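Local coordinates for aromatic-amino-acid aminotransferase (Burkholderia pseudomallei, PDB 4F4E), which probably transfers amino groups between aromatic amino acids such as tyrosine and 2-oxoglutarate, using covalently bound pyridoxal phosphate, and works as a homodimer, at residues Asp74-Arg79 with Pro310-Ala315; Pro90-Gly93 with Tyr97-Ser100; Ala115-Thr120 with Ala256-Val261; Gly128-Gly133 with Phe262-Phe267. All coordinates share one frame; numbering follows the deposited sequence.

Interaction 1: Asp74-Arg79 with Pro310-Ala315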
loop_
_atom_site.group_PDB
_atom_site.type_symbol
_atom_site.label_atom_id
_atom_site.label_comp_id
_atom_site.label_asym_id
_atom_site.label_seq_id
_atom_site.Cartn_x
_atom_site.Cartn_y
_atom_site.Cartn_z
ATOM N N ASP A 74 -1.883 23.411 7.170
ATOM C CA ASP A 74 -2.585 24.397 6.353
ATOM C C ASP A 74 -3.249 23.771 5.166
ATOM O O ASP A 74 -4.430 24.073 4.865
ATOM C CB ASP A 74 -1.661 25.532 5.936
ATOM C CG ASP A 74 -1.216 26.392 7.130
ATOM O OD1 ASP A 74 -1.810 26.223 8.209
ATOM O OD2 ASP A 74 -0.252 27.193 7.018
ATOM N N ALA A 75 -2.533 22.891 4.474
ATOM C CA ALA A 75 -3.115 22.215 3.324
ATOM C C ALA A 75 -4.293 21.352 3.705
ATOM O O ALA A 75 -5.290 21.282 2.952
ATOM C CB ALA A 75 -2.080 21.353 2.590
ATOM N N GLU A 76 -4.167 20.635 4.822
ATOM C CA GLU A 76 -5.238 19.701 5.237
ATOM C C GLU A 76 -6.485 20.491 5.597
ATOM O O GLU A 76 -7.595 20.052 5.308
ATOM C CB GLU A 76 -4.855 18.826 6.419
ATOM C CG GLU A 76 -3.773 17.819 6.113
ATOM C CD GLU A 76 -3.542 16.869 7.272
ATOM O OE1 GLU A 76 -3.122 17.307 8.358
ATOM O OE2 GLU A 76 -3.823 15.660 7.113
ATOM N N LYS A 77 -6.304 21.645 6.221
ATOM C CA LYS A 77 -7.453 22.453 6.644
ATOM C C LYS A 77 -8.220 22.936 5.416
ATOM O O LYS A 77 -9.457 22.822 5.359
ATOM C CB LYS A 77 -7.005 23.612 7.589
ATOM N N ALA A 78 -7.515 23.477 4.426
ATOM C CA ALA A 78 -8.128 23.844 3.161
ATOM C C ALA A 78 -8.798 22.686 2.423
ATOM O O ALA A 78 -9.879 22.852 1.848
ATOM C CB ALA A 78 -7.107 24.527 2.258
ATOM N N ARG A 79 -8.198 21.503 2.437
ATOM C CA ARG A 79 -8.754 20.415 1.656
ATOM C C ARG A 79 -10.010 19.791 2.267
ATOM O O ARG A 79 -10.926 19.363 1.538
ATOM C CB ARG A 79 -7.721 19.337 1.471
ATOM C CG ARG A 79 -8.154 18.286 0.492
ATOM C CD ARG A 79 -7.015 17.338 0.231
ATOM N NE ARG A 79 -7.547 16.240 -0.534
ATOM C CZ ARG A 79 -7.670 16.224 -1.844
ATOM N NH1 ARG A 79 -7.223 17.242 -2.570
ATOM N NH2 ARG A 79 -8.207 15.135 -2.422
ATOM N N PRO A 310 -3.284 5.292 -1.909
ATOM C CA PRO A 310 -4.152 6.143 -1.111
ATOM C C PRO A 310 -4.039 7.594 -1.496
ATOM O O PRO A 310 -3.017 8.038 -2.056
ATOM C CB PRO A 310 -3.642 5.906 0.325
ATOM C CG PRO A 310 -2.212 5.551 0.160
ATOM C CD PRO A 310 -2.143 4.794 -1.137
ATOM N N THR A 311 -5.077 8.350 -1.193
ATOM C CA THR A 311 -5.228 9.699 -1.700
ATOM C C THR A 311 -4.652 10.755 -0.766
ATOM O O THR A 311 -3.936 11.660 -1.222
ATOM C CB THR A 311 -6.710 10.040 -1.980
ATOM O OG1 THR A 311 -7.203 9.171 -3.001
ATOM C CG2 THR A 311 -6.870 11.499 -2.570
ATOM N N HIS A 312 -4.958 10.656 0.528
ATOM C CA HIS A 312 -4.759 11.777 1.399
ATOM C C HIS A 312 -3.342 12.371 1.367
ATOM O O HIS A 312 -3.168 13.586 1.118
ATOM C CB HIS A 312 -5.137 11.420 2.821
ATOM C CG HIS A 312 -5.193 12.635 3.715
ATOM N ND1 HIS A 312 -6.126 13.582 3.553
ATOM C CD2 HIS A 312 -4.347 13.062 4.734
ATOM C CE1 HIS A 312 -5.926 14.577 4.480
ATOM N NE2 HIS A 312 -4.831 14.266 5.195
ATOM N N GLY A 313 -2.348 11.543 1.680
ATOM C CA GLY A 313 -0.971 12.008 1.744
ATOM C C GLY A 313 -0.472 12.631 0.445
ATOM O O GLY A 313 0.099 13.745 0.421
ATOM N N GLY A 314 -0.603 11.889 -0.635
ATOM C CA GLY A 314 -0.225 12.417 -1.945
ATOM C C GLY A 314 -0.914 13.701 -2.346
ATOM O O GLY A 314 -0.289 14.583 -2.907
ATOM N N ALA A 315 -2.202 13.808 -2.041
ATOM C CA ALA A 315 -2.952 15.007 -2.362
ATOM C C ALA A 315 -2.418 16.227 -1.606
ATOM O O ALA A 315 -2.345 17.317 -2.149
ATOM C CB ALA A 315 -4.424 14.819 -2.098
#
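Glu76 and His312 form a histidine-carboxylate pair that joins helix 70-81 to the N-terminal part of helix 312-322, at the dimer interface of this aminotransferase. The hydrogen bond runs from His312 NE2 to Glu76 OE2 over 2.6 Å, with an N-H...O angle of 179°. The acceptor lies in the imidazole plane, and OE2 accepts the bond through its anti lone pair, although the carboxylate plane is turned 48° from the ring. A straight, in-plane bond helps to hold the ring's rotation, together with the His312 of the second subunit stacked on it. The other carboxylate oxygen, Glu76 OE1, makes a salt bridge to Arg86 of the second subunit.

The remaining contact is van der Waals packing of methyl groups on a guanidinium. Arg79 has CG anti to its backbone nitrogen (chi1 -171°) and stays extended as far as NE, which carries the guanidinium across to helix 312-322. There Ala315 packs against one flat face of the group, while Thr311 CG2 approaches Arg79 NH2 obliquely at 3.9 Å. Thr311 OG1 is hydrogen-bonded to Gly275 O of the second subunit. The methyl carbon Ala315 CB sits over the centre of the guanidinium, 3.5 Å from Arg79 CZ.

Interaction 2: Pro90-Gly93 with Tyr97-Ser100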
loop_
_atom_site.group_PDB
_atom_site.type_symbol
_atom_site.label_atom_id
_atom_site.label_comp_id
_atom_site.label_asym_id
_atom_site.label_seq_id
_atom_site.Cartn_x
_atom_site.Cartn_y
_atom_site.Cartn_z
ATOM N N PRO A 90 -5.947 6.802 -10.180
ATOM C CA PRO A 90 -5.242 5.980 -11.153
ATOM C C PRO A 90 -4.227 5.041 -10.501
ATOM O O PRO A 90 -3.798 5.265 -9.346
ATOM C CB PRO A 90 -4.496 7.038 -11.998
ATOM C CG PRO A 90 -5.365 8.214 -11.915
ATOM C CD PRO A 90 -5.713 8.215 -10.453
ATOM N N ILE A 91 -3.853 3.970 -11.236
ATOM C CA ILE A 91 -2.964 2.960 -10.730
ATOM C C ILE A 91 -1.653 3.595 -10.307
ATOM O O ILE A 91 -1.085 3.237 -9.263
ATOM C CB ILE A 91 -2.733 1.826 -11.750
ATOM C CG1 ILE A 91 -4.038 1.029 -12.005
ATOM C CG2 ILE A 91 -1.598 0.899 -11.293
ATOM C CD1 ILE A 91 -3.887 0.077 -13.212
ATOM N N ASP A 92 -1.206 4.593 -11.089
ATOM C CA ASP A 92 0.045 5.267 -10.826
ATOM C C ASP A 92 -0.097 6.559 -10.045
ATOM O O ASP A 92 0.812 7.360 -10.016
ATOM C CB ASP A 92 0.809 5.554 -12.136
ATOM C CG ASP A 92 -0.039 6.233 -13.202
ATOM O OD1 ASP A 92 -1.266 6.399 -13.043
ATOM O OD2 ASP A 92 0.550 6.552 -14.271
ATOM N N GLY A 93 -1.269 6.781 -9.503
ATOM C CA GLY A 93 -1.510 7.861 -8.521
ATOM C C GLY A 93 -1.936 9.166 -9.150
ATOM O O GLY A 93 -2.366 9.228 -10.302
ATOM N N TYR A 97 0.788 15.098 -8.803
ATOM C CA TYR A 97 1.790 14.698 -7.796
ATOM C C TYR A 97 2.978 14.069 -8.512
ATOM O O TYR A 97 4.125 14.458 -8.266
ATOM C CB TYR A 97 1.203 13.669 -6.810
ATOM C CG TYR A 97 2.179 12.944 -5.922
ATOM C CD1 TYR A 97 2.525 13.450 -4.667
ATOM C CD2 TYR A 97 2.700 11.731 -6.284
ATOM C CE1 TYR A 97 3.408 12.768 -3.858
ATOM C CE2 TYR A 97 3.588 11.060 -5.495
ATOM C CZ TYR A 97 3.924 11.563 -4.249
ATOM O OH TYR A 97 4.764 10.848 -3.422
ATOM N N ASP A 98 2.687 13.154 -9.431
ATOM C CA ASP A 98 3.728 12.475 -10.167
ATOM C C ASP A 98 4.587 13.490 -10.896
ATOM O O ASP A 98 5.792 13.410 -10.875
ATOM C CB ASP A 98 3.153 11.481 -11.172
ATOM C CG ASP A 98 2.488 10.299 -10.533
ATOM O OD1 ASP A 98 2.839 9.978 -9.402
ATOM O OD2 ASP A 98 1.595 9.669 -11.184
ATOM N N ALA A 99 3.963 14.468 -11.549
ATOM C CA ALA A 99 4.710 15.521 -12.241
ATOM C C ALA A 99 5.545 16.395 -11.327
ATOM O O ALA A 99 6.654 16.751 -11.683
ATOM C CB ALA A 99 3.752 16.399 -13.050
ATOM N N SER A 100 5.000 16.783 -10.183
ATOM C CA SER A 100 5.742 17.593 -9.208
ATOM C C SER A 100 6.916 16.842 -8.621
ATOM O O SER A 100 7.979 17.434 -8.345
ATOM C CB SER A 100 4.815 18.040 -8.057
ATOM O OG SER A 100 3.858 18.960 -8.496
#
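Asp98 directs its carboxylate from helix 95-106 at the backbone carbonyl of Asp92, and this meeting of oxygens is the heart of the contact. Asp98 OD2 lies 2.7 Å from Asp92 O, whereas Asp98 OD1 stands at 3.4 Å from the same oxygen. With CG anti to its own carbonyl carbon (chi1 -68°), the Asp98 side chain leans out from the helix toward the loop. The Asp92 carboxylate is placed differently, as its chi1 of 50° attests: Asp92 CB is 4.3 Å from Asp98 OD2, and the two acid groups do not touch, coming no nearer than 4.5 Å between Asp92 OD2 and Asp98 OD2.

The loop partner is a type I beta turn, Pro90 to Gly93, closed by the backbone bond Gly93 N to Pro90 O of 3.0 Å. It precedes helix 95-106 by one residue, making this a local turn-to-helix contact. Gly93, with a positive phi of 91°, has its O 4.1 Å from Asp98 OD2. Around the pair, Asp98 also packs on Thr120 and Gln122 of strand 118-124, and backbone hydrogen bonding links Asp92 to Gln122.

Interaction 3: Ala115-Thr120 with Ala256-Val261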
loop_
_atom_site.group_PDB
_atom_site.type_symbol
_atom_site.label_atom_id
_atom_site.label_comp_id
_atom_site.label_asym_id
_atom_site.label_seq_id
_atom_site.Cartn_x
_atom_site.Cartn_y
_atom_site.Cartn_z
ATOM N N ALA A 115 11.304 15.587 -22.761
ATOM C CA ALA A 115 11.307 14.573 -23.835
ATOM C C ALA A 115 10.377 13.393 -23.518
ATOM O O ALA A 115 10.310 12.433 -24.281
ATOM C CB ALA A 115 12.734 14.043 -24.074
ATOM N N GLY A 116 9.680 13.457 -22.383
ATOM C CA GLY A 116 8.779 12.388 -21.977
ATOM C C GLY A 116 9.427 11.074 -21.623
ATOM O O GLY A 116 8.837 10.001 -21.795
ATOM N N ARG A 117 10.657 11.144 -21.165
ATOM C CA ARG A 117 11.439 9.962 -20.918
ATOM C C ARG A 117 11.357 9.481 -19.478
ATOM O O ARG A 117 11.903 8.418 -19.197
ATOM C CB ARG A 117 12.899 10.212 -21.311
ATOM C CG ARG A 117 13.106 10.136 -22.794
ATOM C CD ARG A 117 14.508 10.567 -23.200
ATOM N NE ARG A 117 15.530 9.782 -22.537
ATOM C CZ ARG A 117 16.838 9.960 -22.681
ATOM N NH1 ARG A 117 17.296 10.886 -23.496
ATOM N NH2 ARG A 117 17.702 9.196 -21.999
ATOM N N VAL A 118 10.722 10.237 -18.564
ATOM C CA VAL A 118 10.644 9.850 -17.153
ATOM C C VAL A 118 9.253 9.349 -16.807
ATOM O O VAL A 118 8.242 10.003 -17.111
ATOM C CB VAL A 118 10.996 11.024 -16.219
ATOM C CG1 VAL A 118 11.187 10.545 -14.771
ATOM C CG2 VAL A 118 12.234 11.743 -16.756
ATOM N N VAL A 119 9.225 8.189 -16.174
ATOM C CA VAL A 119 8.027 7.548 -15.660
ATOM C C VAL A 119 8.045 7.704 -14.161
ATOM O O VAL A 119 9.043 7.378 -13.533
ATOM C CB VAL A 119 8.076 6.029 -15.999
ATOM C CG1 VAL A 119 6.928 5.299 -15.319
ATOM C CG2 VAL A 119 8.051 5.817 -17.514
ATOM N N THR A 120 6.964 8.220 -13.594
ATOM C CA THR A 120 6.787 8.320 -12.154
ATOM C C THR A 120 5.451 7.801 -11.712
ATOM O O THR A 120 4.404 8.228 -12.238
ATOM C CB THR A 120 6.967 9.767 -11.669
ATOM O OG1 THR A 120 8.296 10.199 -12.003
ATOM C CG2 THR A 120 6.756 9.861 -10.157
ATOM N N ALA A 256 21.879 12.836 -16.056
ATOM C CA ALA A 256 22.673 13.514 -17.081
ATOM C C ALA A 256 23.498 12.541 -17.904
ATOM O O ALA A 256 23.914 12.883 -19.015
ATOM C CB ALA A 256 23.588 14.577 -16.439
ATOM N N ALA A 257 23.742 11.345 -17.356
ATOM C CA ALA A 257 24.545 10.292 -17.998
ATOM C C ALA A 257 23.834 9.397 -19.011
ATOM O O ALA A 257 24.455 8.474 -19.541
ATOM C CB ALA A 257 25.229 9.419 -16.924
ATOM N N ASN A 258 22.561 9.642 -19.300
ATOM C CA ASN A 258 21.835 8.812 -20.277
ATOM C C ASN A 258 21.872 7.318 -19.946
ATOM O O ASN A 258 22.310 6.461 -20.760
ATOM C CB ASN A 258 22.331 9.085 -21.696
ATOM C CG ASN A 258 21.633 10.283 -22.315
ATOM O OD1 ASN A 258 20.522 10.646 -21.920
ATOM N ND2 ASN A 258 22.285 10.905 -23.290
ATOM N N LEU A 259 21.465 7.069 -18.708
ATOM C CA LEU A 259 21.345 5.757 -18.125
ATOM C C LEU A 259 19.876 5.479 -17.843
ATOM O O LEU A 259 19.092 6.407 -17.653
ATOM C CB LEU A 259 22.110 5.731 -16.779
ATOM C CG LEU A 259 23.623 5.899 -16.881
ATOM C CD1 LEU A 259 24.286 5.884 -15.515
ATOM C CD2 LEU A 259 24.190 4.791 -17.752
ATOM N N ASN A 260 19.505 4.202 -17.827
ATOM C CA ASN A 260 18.259 3.811 -17.230
ATOM C C ASN A 260 18.500 3.772 -15.722
ATOM O O ASN A 260 19.480 3.122 -15.265
ATOM C CB ASN A 260 17.816 2.482 -17.764
ATOM C CG ASN A 260 17.566 2.532 -19.276
ATOM O OD1 ASN A 260 18.062 1.705 -19.999
ATOM N ND2 ASN A 260 16.828 3.538 -19.744
ATOM N N VAL A 261 17.702 4.534 -14.981
ATOM C CA VAL A 261 17.927 4.780 -13.562
ATOM C C VAL A 261 16.599 4.549 -12.878
ATOM O O VAL A 261 15.563 4.997 -13.379
ATOM C CB VAL A 261 18.365 6.247 -13.270
ATOM C CG1 VAL A 261 18.669 6.442 -11.780
ATOM C CG2 VAL A 261 19.564 6.667 -14.118
HETATM O O HOH W 1 17.797 6.679 -20.310
#
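Asn258 meets Arg117 through its amide oxygen. It is the first residue after helix 249-256 to leave helical angles, with a positive phi. From this position Asn258 OD1 accepts a hydrogen bond from Arg117 NH2 over 3.2 Å. The bond is bent, with an N-H...O angle of 150°. The donor stands above the carbonyl plane, away from the lone-pair directions, and OD1 is in turn somewhat tilted from the guanidinium plane. The amide and guanidinium planes are 26° apart even though the two side chains run at about a right angle.

Next in sequence, Leu259 contributes its carbonyl: water 1 accepts from Arg117 NH2 at 3.0 Å, at the guanidinium edge, and donates weakly to Leu259 O. NH2 therefore serves two acceptors, one directly on the loop and one through solvent. A bend at chi3 (57°) carries the guanidinium there, and Arg117 NE is hydrogen-bonded to Thr285 O. On the arginine's own side, Gly116 completes a Schellman motif at the end of helix 111-114, just ahead of strand 118-124, an outer strand of the mixed sheet within this chain, so that two helix-exit loops meet at the surface.

Further along, Asn260 ND2 hydrogen-bonds to Asp286 OD1 and Ile284 O. Val261 is hydrogen-bonded through its backbone to Ile284.

Interaction 4: Gly128-Gly133 with Phe262-Phe267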
loop_
_atom_site.group_PDB
_atom_site.type_symbol
_atom_site.label_atom_id
_atom_site.label_comp_id
_atom_site.label_asym_id
_atom_site.label_seq_id
_atom_site.Cartn_x
_atom_site.Cartn_y
_atom_site.Cartn_z
ATOM N N GLY A 128 7.392 1.352 -0.563
ATOM C CA GLY A 128 6.552 0.879 -1.661
ATOM C C GLY A 128 7.194 1.058 -3.023
ATOM O O GLY A 128 7.071 0.197 -3.880
ATOM N N ALA A 129 7.906 2.162 -3.214
ATOM C CA ALA A 129 8.604 2.459 -4.480
ATOM C C ALA A 129 9.694 1.425 -4.758
ATOM O O ALA A 129 9.863 0.940 -5.874
ATOM C CB ALA A 129 9.172 3.864 -4.484
ATOM N N LEU A 130 10.448 1.105 -3.711
ATOM C CA LEU A 130 11.448 0.059 -3.818
ATOM C C LEU A 130 10.829 -1.277 -4.219
ATOM O O LEU A 130 11.391 -2.011 -5.053
ATOM C CB LEU A 130 12.269 -0.092 -2.538
ATOM C CG LEU A 130 13.224 1.013 -2.129
ATOM C CD1 LEU A 130 13.592 0.903 -0.607
ATOM C CD2 LEU A 130 14.474 0.971 -3.056
ATOM N N LYS A 131 9.690 -1.606 -3.612
ATOM C CA LYS A 131 9.010 -2.878 -3.859
ATOM C C LYS A 131 8.527 -2.966 -5.305
ATOM O O LYS A 131 8.739 -3.938 -5.990
ATOM C CB LYS A 131 7.821 -3.016 -2.903
ATOM C CG LYS A 131 6.938 -4.237 -3.085
ATOM C CD LYS A 131 7.730 -5.524 -3.020
ATOM C CE LYS A 131 6.829 -6.737 -2.969
ATOM N NZ LYS A 131 7.489 -8.023 -3.338
ATOM N N ILE A 132 7.817 -1.946 -5.760
ATOM C CA ILE A 132 7.314 -1.994 -7.128
ATOM C C ILE A 132 8.449 -2.025 -8.152
ATOM O O ILE A 132 8.349 -2.738 -9.153
ATOM C CB ILE A 132 6.202 -0.956 -7.407
ATOM C CG1 ILE A 132 6.683 0.461 -7.331
ATOM C CG2 ILE A 132 4.987 -1.197 -6.484
ATOM C CD1 ILE A 132 5.605 1.474 -7.764
ATOM N N GLY A 133 9.540 -1.290 -7.876
ATOM C CA GLY A 133 10.713 -1.339 -8.695
ATOM C C GLY A 133 11.342 -2.731 -8.696
ATOM O O GLY A 133 11.710 -3.248 -9.762
ATOM N N PHE A 262 16.614 3.832 -11.766
ATOM C CA PHE A 262 15.459 3.710 -10.878
ATOM C C PHE A 262 15.667 4.638 -9.693
ATOM O O PHE A 262 16.798 4.755 -9.209
ATOM C CB PHE A 262 15.314 2.274 -10.377
ATOM C CG PHE A 262 14.764 1.320 -11.405
ATOM C CD1 PHE A 262 15.489 0.997 -12.514
ATOM C CD2 PHE A 262 13.551 0.717 -11.211
ATOM C CE1 PHE A 262 15.013 0.116 -13.444
ATOM C CE2 PHE A 262 13.055 -0.160 -12.136
ATOM C CZ PHE A 262 13.787 -0.471 -13.253
ATOM N N VAL A 263 14.598 5.313 -9.245
ATOM C CA VAL A 263 14.662 6.221 -8.103
ATOM C C VAL A 263 13.478 5.983 -7.193
ATOM O O VAL A 263 12.334 6.209 -7.597
ATOM C CB VAL A 263 14.625 7.708 -8.507
ATOM C CG1 VAL A 263 14.808 8.596 -7.281
ATOM C CG2 VAL A 263 15.720 8.017 -9.564
ATOM N N SER A 264 13.735 5.521 -5.974
ATOM C CA SER A 264 12.698 5.518 -4.942
ATOM C C SER A 264 12.858 6.814 -4.154
ATOM O O SER A 264 13.955 7.095 -3.623
ATOM C CB SER A 264 12.853 4.356 -3.980
ATOM O OG SER A 264 12.134 4.641 -2.774
ATOM N N SER A 265 11.799 7.602 -4.108
ATOM C CA SER A 265 11.763 8.800 -3.311
ATOM C C SER A 265 10.645 8.728 -2.238
ATOM O O SER A 265 9.643 8.021 -2.414
ATOM C CB SER A 265 11.621 10.053 -4.176
ATOM O OG SER A 265 10.400 10.133 -4.841
ATOM N N SER A 266 10.869 9.444 -1.132
ATOM C CA SER A 266 9.950 9.434 0.002
ATOM C C SER A 266 9.724 10.836 0.507
ATOM O O SER A 266 10.659 11.649 0.597
ATOM C CB SER A 266 10.546 8.671 1.203
ATOM O OG SER A 266 9.614 8.661 2.313
ATOM N N PHE A 267 8.493 11.105 0.912
ATOM C CA PHE A 267 8.154 12.324 1.650
ATOM C C PHE A 267 7.863 12.011 3.116
ATOM O O PHE A 267 7.438 12.914 3.867
ATOM C CB PHE A 267 6.949 12.971 1.016
ATOM C CG PHE A 267 7.196 13.504 -0.375
ATOM C CD1 PHE A 267 7.934 14.654 -0.549
ATOM C CD2 PHE A 267 6.672 12.868 -1.501
ATOM C CE1 PHE A 267 8.124 15.196 -1.834
ATOM C CE2 PHE A 267 6.870 13.387 -2.782
ATOM C CZ PHE A 267 7.553 14.582 -2.940
#
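Ser264 takes the centre of the contact, its side chain meeting both Ala129 and Leu130 of helix 125-140. The hydroxyl lies anti to the backbone nitrogen (chi1 161°), which brings Ser264 OG within 3.5 Å of Ala129 CB. The methyl also packs on Ser264 CB at 3.7 Å. OG spends its polarity just before the helix segment, in a hydrogen bond with Gly126 O, so its approach to the alanine is a van der Waals one.

Leu130 comes in from its branch point: CG is 3.8 Å from Ser264 CB, and CD2 touches the same carbon. Its CG is anti to the carbonyl carbon, and this turns the branch to the strand. Phe262, two residues earlier and on the same strand face, meets the helix at Gly133, where the absence of a side chain lets the ring approach the backbone, with Phe262 CE2 4.1 Å from Gly133 O, oblique to the ring.

Segment 128-133 of helix 125-140 and strand 262-266 run nearly antiparallel, at 157°, with axes 7.5 Å apart. This is the helix-on-sheet layering of the aminotransferase large domain. Small residues at Ala129, Gly133 and Ser264 let the backbones come close, with the CA atoms of Ala129 and Ser264 5.1 Å apart. Across the two segments adhesion is thus dispersive, and the Ser264 hydroxyl, the one that meets the helix, is satisfied by Gly126 O.

How the interactions relate
Interactions 2, 3 and 4 gather round the mixed sheet; interactions 1 and 4 both reach the second subunit, interaction 1 with polar bonds. Interaction 2 touches each of the others: Tyr97 CD1 is 3.5 Å from Gly314 O of interaction 1, Asp98 CG 3.3 Å from Thr120 O of interaction 3, and Tyr97 OH 3.4 Å from Phe267 CE2 of interaction 4. Segment 256-261 runs into 262-267, while 115-120 and 128-133 lie on strand 118-124 and helix 125-140, which follow each other. Interaction 4 is nearest in sequence to the cofactor: Ser266 OG hydrogen-bonds a phosphate oxygen of the pyridoxal phosphate-lysine at position 269. Interactions 1 and 3 are farthest apart, about 29 Å between centres.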